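Side-chain contacts in lysozyme (Penaeus vannamei, PDB 6UKC), which probably hydrolyses the beta-1,4 linkages of bacterial peptidoglycan and of chitodextrins, as a C-type lysozyme of glycosyl hydrolase family 22: residues A[5-10]-A[85-90]; A[43-46]-A[52-55]; A[34-39]-A[119-124]; A[10-15]-A[56-61]. One frame throughout, in Å; residues are numbered along the deposited sequence.

Interaction 1: A[5-10]-A[85-90]; sequences KVFGKC and DDITEA
Asp85 and Lys5 account for most of the surface buried here, and they meet through a backbone amide and a carboxylate. Lys5 N donates to Asp85 OD1 over 2.9 Å, with an N-H...O angle of 141°, and reaches the oxygen from above the carboxylate plane, 45° out of it. Asp85 OD1 also lies 3.3 Å from Lys5 CB, so the start of the lysine chain packs on the acid as well. Lys5 then turns off: a bend at chi2 (47°) leads the amine away to a salt bridge with Glu11, and Lys5 CG passes over one face of the Phe7 ring, 3.7 Å above its plane. The contact ties the N-terminal loop leading into helix 9-20 to the start of helix 88-105 in the C-type lysozyme fold. Phe7 supplies the apolar half. Phe7 CE2 is 3.8 Å from Ile87 CG2, and the two side chains approach at a slant; Leu15 of helix 9-20 touches both residues. Ahead of the turn that leads into helix 88-105, Asp86 makes a capping bond: Asp86 OD1 accepts from Thr88 N at 2.9 Å and from Thr88 OG1 at 2.7 Å, the latter on its syn lone pair.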
loop_
_atom_site.group_PDB
_atom_site.type_symbol
_atom_site.label_atom_id
_atom_site.label_comp_id
_atom_site.label_asym_id
_atom_site.label_seq_id
_atom_site.Cartn_x
_atom_site.Cartn_y
_atom_site.Cartn_z
ATOM N N LYS A 5 13.030 1.869 -7.538
ATOM C CA LYS A 5 12.547 0.494 -7.800
ATOM C C LYS A 5 11.114 0.542 -8.328
ATOM O O LYS A 5 10.248 1.209 -7.685
ATOM C CB LYS A 5 12.581 -0.320 -6.511
ATOM C CG LYS A 5 12.226 -1.788 -6.649
ATOM C CD LYS A 5 12.918 -2.485 -7.789
ATOM C CE LYS A 5 12.781 -3.994 -7.698
ATOM N NZ LYS A 5 13.220 -4.680 -8.944
ATOM N N VAL A 6 10.882 -0.147 -9.444
ATOM C CA VAL A 6 9.536 -0.440 -10.011
ATOM C C VAL A 6 9.403 -1.959 -10.106
ATOM O O VAL A 6 10.054 -2.582 -10.937
ATOM C CB VAL A 6 9.309 0.216 -11.390
ATOM C CG1 VAL A 6 7.876 -0.006 -11.865
ATOM C CG2 VAL A 6 9.668 1.700 -11.396
ATOM N N PHE A 7 8.548 -2.547 -9.288
ATOM C CA PHE A 7 8.376 -4.020 -9.278
ATOM C C PHE A 7 7.548 -4.477 -10.495
ATOM O O PHE A 7 6.586 -3.781 -10.930
ATOM C CB PHE A 7 7.707 -4.449 -7.974
ATOM C CG PHE A 7 8.554 -4.316 -6.729
ATOM C CD1 PHE A 7 9.414 -5.330 -6.355
ATOM C CD2 PHE A 7 8.481 -3.187 -5.919
ATOM C CE1 PHE A 7 10.187 -5.217 -5.211
ATOM C CE2 PHE A 7 9.237 -3.087 -4.763
ATOM C CZ PHE A 7 10.074 -4.111 -4.404
ATOM N N GLY A 8 7.859 -5.656 -11.018
ATOM C CA GLY A 8 6.838 -6.477 -11.709
ATOM C C GLY A 8 5.780 -6.959 -10.719
ATOM O O GLY A 8 6.104 -7.151 -9.549
ATOM N N LYS A 9 4.542 -7.151 -11.166
ATOM C CA LYS A 9 3.403 -7.599 -10.316
ATOM C C LYS A 9 3.750 -8.923 -9.603
ATOM O O LYS A 9 3.613 -9.004 -8.376
ATOM C CB LYS A 9 2.160 -7.713 -11.203
ATOM C CG LYS A 9 0.953 -8.376 -10.568
ATOM C CD LYS A 9 -0.166 -8.584 -11.563
ATOM C CE LYS A 9 -1.246 -9.516 -11.056
ATOM N NZ LYS A 9 -2.389 -9.569 -11.999
ATOM N N CYS A 10 4.142 -9.948 -10.351
ATOM C CA CYS A 10 4.519 -11.284 -9.816
ATOM C C CYS A 10 5.794 -11.154 -8.979
ATOM O O CYS A 10 5.869 -11.815 -7.935
ATOM C CB CYS A 10 4.669 -12.299 -10.941
ATOM S SG CYS A 10 3.131 -12.476 -11.878
ATOM N N ASP A 85 13.440 1.764 -2.155
ATOM C CA ASP A 85 13.600 0.484 -2.886
ATOM C C ASP A 85 13.168 -0.647 -1.941
ATOM O O ASP A 85 12.534 -1.591 -2.409
ATOM C CB ASP A 85 15.041 0.332 -3.380
ATOM C CG ASP A 85 15.393 1.166 -4.598
ATOM O OD1 ASP A 85 14.537 1.969 -5.068
ATOM O OD2 ASP A 85 16.528 0.991 -5.085
ATOM N N ASP A 86 13.463 -0.504 -0.645
ATOM C CA ASP A 86 13.058 -1.426 0.441
ATOM C C ASP A 86 11.684 -1.030 1.011
ATOM O O ASP A 86 11.591 0.073 1.603
ATOM C CB ASP A 86 14.118 -1.431 1.532
ATOM C CG ASP A 86 13.794 -2.391 2.643
ATOM O OD1 ASP A 86 12.754 -2.195 3.326
ATOM O OD2 ASP A 86 14.566 -3.329 2.799
ATOM N N ILE A 87 10.710 -1.958 0.953
ATOM C CA ILE A 87 9.261 -1.695 1.207
ATOM C C ILE A 87 8.908 -2.000 2.660
ATOM O O ILE A 87 7.730 -1.812 3.035
ATOM C CB ILE A 87 8.369 -2.520 0.258
ATOM C CG1 ILE A 87 8.529 -4.029 0.496
ATOM C CG2 ILE A 87 8.671 -2.124 -1.172
ATOM C CD1 ILE A 87 7.263 -4.838 0.362
ATOM N N THR A 88 9.849 -2.498 3.451
ATOM C CA THR A 88 9.551 -2.824 4.873
ATOM C C THR A 88 8.630 -1.759 5.503
ATOM O O THR A 88 7.555 -2.147 6.036
ATOM C CB THR A 88 10.832 -3.081 5.679
ATOM O OG1 THR A 88 11.589 -4.063 4.958
ATOM C CG2 THR A 88 10.528 -3.570 7.080
ATOM N N GLU A 89 9.026 -0.482 5.513
ATOM C CA GLU A 89 8.297 0.554 6.305
ATOM C C GLU A 89 6.964 0.871 5.616
ATOM O O GLU A 89 5.977 1.131 6.337
ATOM C CB GLU A 89 9.137 1.817 6.444
ATOM C CG GLU A 89 10.410 1.622 7.235
ATOM C CD GLU A 89 10.240 1.555 8.739
ATOM O OE1 GLU A 89 11.274 1.727 9.410
ATOM O OE2 GLU A 89 9.090 1.354 9.235
ATOM N N ALA A 90 6.945 0.855 4.274
ATOM C CA ALA A 90 5.719 1.024 3.459
ATOM C C ALA A 90 4.707 -0.026 3.910
ATOM O O ALA A 90 3.580 0.358 4.287
ATOM C CB ALA A 90 6.017 0.918 1.978
#

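Interaction 2: A[43-46]-A[52-55]; sequences AAIN and STDY
Asn46 and Asp54 form an antiparallel hydrogen-bonded pair, and two backbone bonds close it. Asn46 N donates to Asp54 O at 3.0 Å, with an N-H...O angle of 157°; in return Asp54 N donates to Asn46 O at 2.8 Å and 169°, the straighter of the two. Ile45 and Tyr55 make the adjacent non-hydrogen-bonded pair. Between the two pairs, a CA-H...O contact of 3.2 Å joins Ile45 CA to Asp54 O. On the Ile45 and Tyr55 side of the sheet, the isoleucine extends alongside the tyrosine: with CG1 anti to the backbone N (chi1 -165°), Ile45 CD1 reaches 3.9 Å from Tyr55 CE2. Thr53 CG2 lies 3.5 Å from Ile45 CG1 and 3.3 Å above one face of the Tyr55 ring, toward its rim, so that one methyl packs against both side chains. On the other side, Asp54 is held by its outer neighbours, OD1 by Asn61 ND2 and OD2 by Asn48 ND2, while Asn46 ND2 bonds to Gln59 OE1. The pairing builds the beta hairpin of strands 45-47 and 53-55; strand 53-55 is central in the antiparallel sheet, between strands 45-47 and 60-61.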
loop_
_atom_site.group_PDB
_atom_site.type_symbol
_atom_site.label_atom_id
_atom_site.label_comp_id
_atom_site.label_asym_id
_atom_site.label_seq_id
_atom_site.Cartn_x
_atom_site.Cartn_y
_atom_site.Cartn_z
ATOM N N ALA A 43 8.903 4.969 -5.946
ATOM C CA ALA A 43 9.195 6.421 -5.933
ATOM C C ALA A 43 7.990 7.234 -6.420
ATOM O O ALA A 43 8.132 8.461 -6.477
ATOM C CB ALA A 43 10.435 6.714 -6.746
ATOM N N ALA A 44 6.840 6.606 -6.692
ATOM C CA ALA A 44 5.563 7.303 -6.990
ATOM C C ALA A 44 5.245 8.321 -5.884
ATOM O O ALA A 44 5.400 7.980 -4.695
ATOM C CB ALA A 44 4.451 6.296 -7.151
ATOM N N ILE A 45 4.875 9.545 -6.271
ATOM C CA ILE A 45 4.595 10.683 -5.348
ATOM C C ILE A 45 3.580 11.618 -6.002
ATOM O O ILE A 45 3.733 11.903 -7.198
ATOM C CB ILE A 45 5.894 11.426 -4.964
ATOM C CG1 ILE A 45 5.660 12.345 -3.761
ATOM C CG2 ILE A 45 6.514 12.175 -6.151
ATOM C CD1 ILE A 45 6.896 13.094 -3.305
ATOM N N ASN A 46 2.571 12.064 -5.255
ATOM C CA ASN A 46 1.481 12.907 -5.805
ATOM C C ASN A 46 1.175 14.029 -4.822
ATOM O O ASN A 46 0.787 13.753 -3.652
ATOM C CB ASN A 46 0.242 12.090 -6.164
ATOM C CG ASN A 46 0.389 11.428 -7.519
ATOM O OD1 ASN A 46 0.156 12.046 -8.561
ATOM N ND2 ASN A 46 0.815 10.173 -7.512
ATOM N N SER A 52 -1.352 18.274 0.862
ATOM C CA SER A 52 -0.849 16.971 1.361
ATOM C C SER A 52 -0.161 16.246 0.206
ATOM O O SER A 52 -0.275 16.691 -0.952
ATOM C CB SER A 52 -1.943 16.151 1.976
ATOM O OG SER A 52 -2.793 15.611 0.979
ATOM N N THR A 53 0.581 15.201 0.517
ATOM C CA THR A 53 1.371 14.437 -0.475
ATOM C C THR A 53 1.105 12.956 -0.229
ATOM O O THR A 53 1.022 12.554 0.962
ATOM C CB THR A 53 2.864 14.793 -0.403
ATOM O OG1 THR A 53 2.950 16.180 -0.741
ATOM C CG2 THR A 53 3.732 13.972 -1.334
ATOM N N ASP A 54 0.966 12.196 -1.318
ATOM C CA ASP A 54 0.872 10.712 -1.272
ATOM C C ASP A 54 2.260 10.153 -1.617
ATOM O O ASP A 54 2.870 10.660 -2.601
ATOM C CB ASP A 54 -0.269 10.279 -2.192
ATOM C CG ASP A 54 -1.621 10.820 -1.760
ATOM O OD1 ASP A 54 -1.878 10.813 -0.535
ATOM O OD2 ASP A 54 -2.400 11.262 -2.637
ATOM N N TYR A 55 2.752 9.169 -0.850
ATOM C CA TYR A 55 4.145 8.666 -0.955
ATOM C C TYR A 55 4.217 7.155 -1.229
ATOM O O TYR A 55 3.574 6.334 -0.537
ATOM C CB TYR A 55 4.914 8.962 0.337
ATOM C CG TYR A 55 5.201 10.416 0.619
ATOM C CD1 TYR A 55 4.286 11.215 1.301
ATOM C CD2 TYR A 55 6.398 10.993 0.214
ATOM C CE1 TYR A 55 4.568 12.543 1.591
ATOM C CE2 TYR A 55 6.692 12.322 0.484
ATOM C CZ TYR A 55 5.786 13.089 1.202
ATOM O OH TYR A 55 6.070 14.397 1.451
#

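Interaction 3: A[34-39]-A[119-124]; sequences AEFESS and SKCKNR
Phe36 and Lys120 bring helix 24-38 and helix 115-121 together near their C-terminal ends, their CA atoms 7.3 Å apart. Ser39 has left helical phi/psi, with positive phi (52°), while Ser39 N still bonds to Glu35 O at 2.8 Å. Segment 119-124 includes a wider pi-type turn at 119-121, followed by a type II beta turn from Cys121 to Arg124. No hydrogen bond joins the segments; side chains alone do so. Lys120 lays its aliphatic part over one face of the Phe36 ring: Lys120 CB stands 4.1 Å from the ring centroid and 24° off the normal, a CH-pi contact, with Phe36 CD2 the nearest ring atom at 3.7 Å. The lysine runs roughly at right angles to the phenylalanine, and Lys120 CG and CD continue past CG, CD1 and CE1 of Phe36, thanks to a bend at chi2 (-80°). Glu35 CB sits 4.0 Å above the opposite face of the Phe36 ring, toward the rim. Cys121 SG approaches Phe36 CD2 obliquely at 4.3 Å. That sulfur is disulfide-bonded to Cys32, one turn before Phe36, so a covalent link and the ring packing tie together helices 24-38 and 115-121 of the C-type lysozyme fold; Ala116 also touches Phe36.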
loop_
_atom_site.group_PDB
_atom_site.type_symbol
_atom_site.label_atom_id
_atom_site.label_comp_id
_atom_site.label_asym_id
_atom_site.label_seq_id
_atom_site.Cartn_x
_atom_site.Cartn_y
_atom_site.Cartn_z
ATOM N N ALA A 34 -1.286 -1.890 -4.853
ATOM C CA ALA A 34 -0.028 -1.330 -5.412
ATOM C C ALA A 34 -0.168 -1.083 -6.918
ATOM O O ALA A 34 0.339 -0.039 -7.405
ATOM C CB ALA A 34 1.146 -2.242 -5.154
ATOM N N GLU A 35 -0.722 -2.052 -7.660
ATOM C CA GLU A 35 -0.854 -1.877 -9.125
ATOM C C GLU A 35 -1.541 -0.528 -9.370
ATOM O O GLU A 35 -0.965 0.330 -10.083
ATOM C CB GLU A 35 -1.633 -3.001 -9.806
ATOM C CG GLU A 35 -1.458 -2.942 -11.313
ATOM C CD GLU A 35 -2.258 -3.909 -12.155
ATOM O OE1 GLU A 35 -2.667 -3.478 -13.214
ATOM O OE2 GLU A 35 -2.442 -5.087 -11.766
ATOM N N PHE A 36 -2.710 -0.323 -8.761
ATOM C CA PHE A 36 -3.638 0.770 -9.164
ATOM C C PHE A 36 -3.328 2.045 -8.390
ATOM O O PHE A 36 -3.762 3.079 -8.883
ATOM C CB PHE A 36 -5.089 0.309 -9.077
ATOM C CG PHE A 36 -5.351 -0.813 -10.048
ATOM C CD1 PHE A 36 -5.384 -0.567 -11.411
ATOM C CD2 PHE A 36 -5.509 -2.119 -9.605
ATOM C CE1 PHE A 36 -5.616 -1.595 -12.316
ATOM C CE2 PHE A 36 -5.719 -3.156 -10.511
ATOM C CZ PHE A 36 -5.768 -2.894 -11.867
ATOM N N GLU A 37 -2.553 1.992 -7.297
ATOM C CA GLU A 37 -2.144 3.239 -6.610
ATOM C C GLU A 37 -0.894 3.791 -7.292
ATOM O O GLU A 37 -0.833 5.013 -7.407
ATOM C CB GLU A 37 -1.953 3.045 -5.106
ATOM C CG GLU A 37 -3.238 2.787 -4.366
ATOM C CD GLU A 37 -4.092 4.010 -4.119
ATOM O OE1 GLU A 37 -5.201 3.864 -3.577
ATOM O OE2 GLU A 37 -3.618 5.097 -4.442
ATOM N N SER A 38 0.038 2.962 -7.770
ATOM C CA SER A 38 1.402 3.454 -8.102
ATOM C C SER A 38 2.080 2.731 -9.267
ATOM O O SER A 38 3.228 3.103 -9.548
ATOM C CB SER A 38 2.276 3.330 -6.896
ATOM O OG SER A 38 2.524 1.954 -6.609
ATOM N N SER A 39 1.445 1.739 -9.899
ATOM C CA SER A 39 2.072 0.805 -10.871
ATOM C C SER A 39 3.329 0.169 -10.266
ATOM O O SER A 39 4.346 0.059 -10.976
ATOM C CB SER A 39 2.361 1.502 -12.153
ATOM O OG SER A 39 1.182 2.124 -12.623
ATOM N N SER A 119 -12.258 1.128 -5.896
ATOM C CA SER A 119 -12.658 1.177 -7.326
ATOM C C SER A 119 -12.218 -0.092 -8.067
ATOM O O SER A 119 -12.926 -0.489 -8.988
ATOM C CB SER A 119 -12.122 2.405 -7.986
ATOM O OG SER A 119 -10.758 2.538 -7.664
ATOM N N LYS A 120 -11.090 -0.710 -7.713
ATOM C CA LYS A 120 -10.468 -1.724 -8.609
ATOM C C LYS A 120 -10.347 -3.111 -7.961
ATOM O O LYS A 120 -10.146 -4.086 -8.717
ATOM C CB LYS A 120 -9.100 -1.212 -9.056
ATOM C CG LYS A 120 -9.173 0.019 -9.939
ATOM C CD LYS A 120 -9.504 -0.336 -11.353
ATOM C CE LYS A 120 -10.161 0.794 -12.111
ATOM N NZ LYS A 120 -9.392 2.045 -11.937
ATOM N N CYS A 121 -10.399 -3.221 -6.632
ATOM C CA CYS A 121 -9.992 -4.460 -5.939
ATOM C C CYS A 121 -11.127 -5.038 -5.085
ATOM O O CYS A 121 -11.177 -6.270 -4.966
ATOM C CB CYS A 121 -8.752 -4.199 -5.095
ATOM S SG CYS A 121 -7.389 -3.438 -6.010
ATOM N N LYS A 122 -11.977 -4.203 -4.482
ATOM C CA LYS A 122 -13.054 -4.673 -3.579
ATOM C C LYS A 122 -14.044 -5.526 -4.378
ATOM O O LYS A 122 -14.520 -5.059 -5.420
ATOM C CB LYS A 122 -13.810 -3.521 -2.913
ATOM C CG LYS A 122 -14.926 -4.001 -1.993
ATOM C CD LYS A 122 -15.617 -2.919 -1.184
ATOM C CE LYS A 122 -15.901 -1.640 -1.950
ATOM N NZ LYS A 122 -17.185 -1.015 -1.521
ATOM N N ASN A 123 -14.327 -6.738 -3.901
ATOM C CA ASN A 123 -15.409 -7.620 -4.405
ATOM C C ASN A 123 -14.963 -8.302 -5.707
ATOM O O ASN A 123 -15.745 -9.108 -6.256
ATOM C CB ASN A 123 -16.717 -6.839 -4.531
ATOM C CG ASN A 123 -17.369 -6.585 -3.181
ATOM O OD1 ASN A 123 -16.969 -7.138 -2.157
ATOM N ND2 ASN A 123 -18.382 -5.743 -3.159
ATOM N N ARG A 124 -13.734 -8.061 -6.148
ATOM C CA ARG A 124 -13.157 -8.766 -7.305
ATOM C C ARG A 124 -12.696 -10.142 -6.856
ATOM O O ARG A 124 -12.479 -10.404 -5.658
ATOM C CB ARG A 124 -11.988 -7.987 -7.909
ATOM C CG ARG A 124 -12.370 -6.608 -8.435
ATOM C CD ARG A 124 -13.139 -6.704 -9.740
ATOM N NE ARG A 124 -13.693 -5.446 -10.232
ATOM C CZ ARG A 124 -14.971 -5.046 -10.076
ATOM N NH1 ARG A 124 -15.385 -3.902 -10.596
ATOM N NH2 ARG A 124 -15.837 -5.766 -9.385
#

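Interaction 4: A[10-15]-A[56-61]; sequences CEFAEL and GIFQIN
The Phe12 ring receives Ile57 on one face and Phe58 at its edge. Ile57 CD1 stands 3.8 Å above the ring plane, displaced toward the rim, and 4.1 Å from the centroid at 23° off the normal, a CH-pi contact. The ring atom nearest Ile57 CD1 is Phe12 CE1, at 3.8 Å. Phe58 CZ comes in near the plane of the same ring, 3.9 Å from Phe12 CZ, and the two side chains slant across each other. On one face of the Phe58 ring lies Ile57 CG2, 3.9 Å above the plane. Phe12 and Ile57 point at one another from opposing sides: chi1 of Phe12 (-174°) sets CG anti to the backbone N and carries the ring outward from helix 9-20. This is where the first helix of the C-type lysozyme fold packs on the connection between strands 53-55 and 60-61, with Ala34 of helix 24-38 touching both Phe12 and Ile57. A type I beta turn from Gly56 to Gln59 presents Ile57 and Phe58. Two bonds to Gly56 O brace it: Gln59 N, and Gln59 NE2 at 2.8 Å and 162°, the latter in the carbonyl plane on a lone pair. Where the turn runs into strand 60-61, Gln59 and Ile60 together face Tyr55 as a G1 beta bulge; within the turn, Phe58 O accepts from Trp114 NE1.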
loop_
_atom_site.group_PDB
_atom_site.type_symbol
_atom_site.label_atom_id
_atom_site.label_comp_id
_atom_site.label_asym_id
_atom_site.label_seq_id
_atom_site.Cartn_x
_atom_site.Cartn_y
_atom_site.Cartn_z
ATOM N N CYS A 10 4.142 -9.948 -10.351
ATOM C CA CYS A 10 4.519 -11.284 -9.816
ATOM C C CYS A 10 5.794 -11.154 -8.979
ATOM O O CYS A 10 5.869 -11.815 -7.935
ATOM C CB CYS A 10 4.669 -12.299 -10.941
ATOM S SG CYS A 10 3.131 -12.476 -11.878
ATOM N N GLU A 11 6.734 -10.300 -9.374
ATOM C CA GLU A 11 7.958 -10.035 -8.566
ATOM C C GLU A 11 7.563 -9.475 -7.193
ATOM O O GLU A 11 8.114 -9.880 -6.154
ATOM C CB GLU A 11 8.830 -9.039 -9.305
ATOM C CG GLU A 11 10.163 -8.800 -8.621
ATOM C CD GLU A 11 10.879 -7.556 -9.111
ATOM O OE1 GLU A 11 11.849 -7.174 -8.487
ATOM O OE2 GLU A 11 10.450 -6.982 -10.127
ATOM N N PHE A 12 6.620 -8.556 -7.185
ATOM C CA PHE A 12 6.098 -7.936 -5.952
ATOM C C PHE A 12 5.350 -9.003 -5.149
ATOM O O PHE A 12 5.584 -9.064 -3.906
ATOM C CB PHE A 12 5.225 -6.733 -6.284
ATOM C CG PHE A 12 4.774 -5.956 -5.081
ATOM C CD1 PHE A 12 5.695 -5.418 -4.201
ATOM C CD2 PHE A 12 3.431 -5.787 -4.821
ATOM C CE1 PHE A 12 5.277 -4.702 -3.097
ATOM C CE2 PHE A 12 3.019 -5.087 -3.701
ATOM C CZ PHE A 12 3.939 -4.543 -2.846
ATOM N N ALA A 13 4.504 -9.814 -5.806
ATOM C CA ALA A 13 3.795 -10.928 -5.117
ATOM C C ALA A 13 4.807 -11.869 -4.443
ATOM O O ALA A 13 4.604 -12.174 -3.235
ATOM C CB ALA A 13 2.893 -11.688 -6.069
ATOM N N GLU A 14 5.838 -12.319 -5.181
ATOM C CA GLU A 14 6.856 -13.281 -4.675
ATOM C C GLU A 14 7.622 -12.628 -3.509
ATOM O O GLU A 14 7.955 -13.318 -2.560
ATOM C CB GLU A 14 7.763 -13.781 -5.807
ATOM C CG GLU A 14 7.064 -14.711 -6.800
ATOM C CD GLU A 14 7.957 -15.352 -7.864
ATOM O OE1 GLU A 14 7.578 -15.332 -9.048
ATOM O OE2 GLU A 14 9.027 -15.883 -7.521
ATOM N N LEU A 15 7.871 -11.325 -3.553
ATOM C CA LEU A 15 8.619 -10.629 -2.472
ATOM C C LEU A 15 7.815 -10.675 -1.170
ATOM O O LEU A 15 8.413 -10.956 -0.095
ATOM C CB LEU A 15 8.868 -9.175 -2.863
ATOM C CG LEU A 15 9.485 -8.342 -1.746
ATOM C CD1 LEU A 15 10.921 -8.790 -1.496
ATOM C CD2 LEU A 15 9.403 -6.862 -2.058
ATOM N N GLY A 56 5.071 6.792 -2.185
ATOM C CA GLY A 56 5.534 5.412 -2.419
ATOM C C GLY A 56 4.512 4.534 -3.122
ATOM O O GLY A 56 3.508 5.041 -3.620
ATOM N N ILE A 57 4.783 3.234 -3.109
ATOM C CA ILE A 57 4.031 2.145 -3.789
ATOM C C ILE A 57 2.584 2.061 -3.261
ATOM O O ILE A 57 1.717 1.570 -4.050
ATOM C CB ILE A 57 4.798 0.820 -3.610
ATOM C CG1 ILE A 57 4.274 -0.269 -4.548
ATOM C CG2 ILE A 57 4.801 0.362 -2.151
ATOM C CD1 ILE A 57 5.274 -1.343 -4.822
ATOM N N PHE A 58 2.315 2.519 -2.020
ATOM C CA PHE A 58 0.964 2.472 -1.377
ATOM C C PHE A 58 0.384 3.886 -1.241
ATOM O O PHE A 58 -0.700 4.025 -0.615
ATOM C CB PHE A 58 0.996 1.736 -0.031
ATOM C CG PHE A 58 1.354 0.269 -0.110
ATOM C CD1 PHE A 58 0.694 -0.584 -0.982
ATOM C CD2 PHE A 58 2.279 -0.288 0.744
ATOM C CE1 PHE A 58 0.981 -1.935 -1.033
ATOM C CE2 PHE A 58 2.572 -1.648 0.697
ATOM C CZ PHE A 58 1.931 -2.469 -0.201
ATOM N N GLN A 59 1.068 4.892 -1.813
ATOM C CA GLN A 59 0.571 6.284 -1.929
ATOM C C GLN A 59 -0.052 6.683 -0.592
ATOM O O GLN A 59 -1.216 7.070 -0.563
ATOM C CB GLN A 59 -0.386 6.361 -3.122
ATOM C CG GLN A 59 0.346 6.284 -4.453
ATOM C CD GLN A 59 1.139 7.551 -4.610
ATOM O OE1 GLN A 59 0.551 8.625 -4.772
ATOM N NE2 GLN A 59 2.463 7.436 -4.515
ATOM N N ILE A 60 0.729 6.573 0.479
ATOM C CA ILE A 60 0.311 6.907 1.863
ATOM C C ILE A 60 0.458 8.417 2.057
ATOM O O ILE A 60 1.537 8.972 1.672
ATOM C CB ILE A 60 1.152 6.108 2.872
ATOM C CG1 ILE A 60 0.857 4.609 2.779
ATOM C CG2 ILE A 60 0.925 6.651 4.270
ATOM C CD1 ILE A 60 1.971 3.728 3.223
ATOM N N ASN A 61 -0.564 9.020 2.672
ATOM C CA ASN A 61 -0.820 10.484 2.718
ATOM C C ASN A 61 -0.173 11.066 3.979
ATOM O O ASN A 61 -0.441 10.499 5.069
ATOM C CB ASN A 61 -2.325 10.783 2.683
ATOM C CG ASN A 61 -2.610 12.260 2.493
ATOM O OD1 ASN A 61 -2.887 12.967 3.464
ATOM N ND2 ASN A 61 -2.490 12.747 1.265
#

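In the fold
Interactions 1 and 4 lie closest, their centres about 5 Å apart; they share Cys10 and helix 9-20, and Phe7 packs on Phe12 and Leu15 between them. Interaction 3 is about 11 Å from interaction 4 by centres, and a probable hydrogen bond from Ser38 OG to Ile57 O links them. Interaction 2 belongs to the three-stranded sheet, whose strand 60-61 ends the segment of interaction 4; their centres are about 14 Å apart. Along the chain, interaction 2 nests inside the loops closed by the other three, and interaction 4 inside interaction 1. Because interaction 3 crosses 1 and 4, helices 9-20, 24-38, 88-105 and 115-121 and the sheet are tied together by residues distant in sequence.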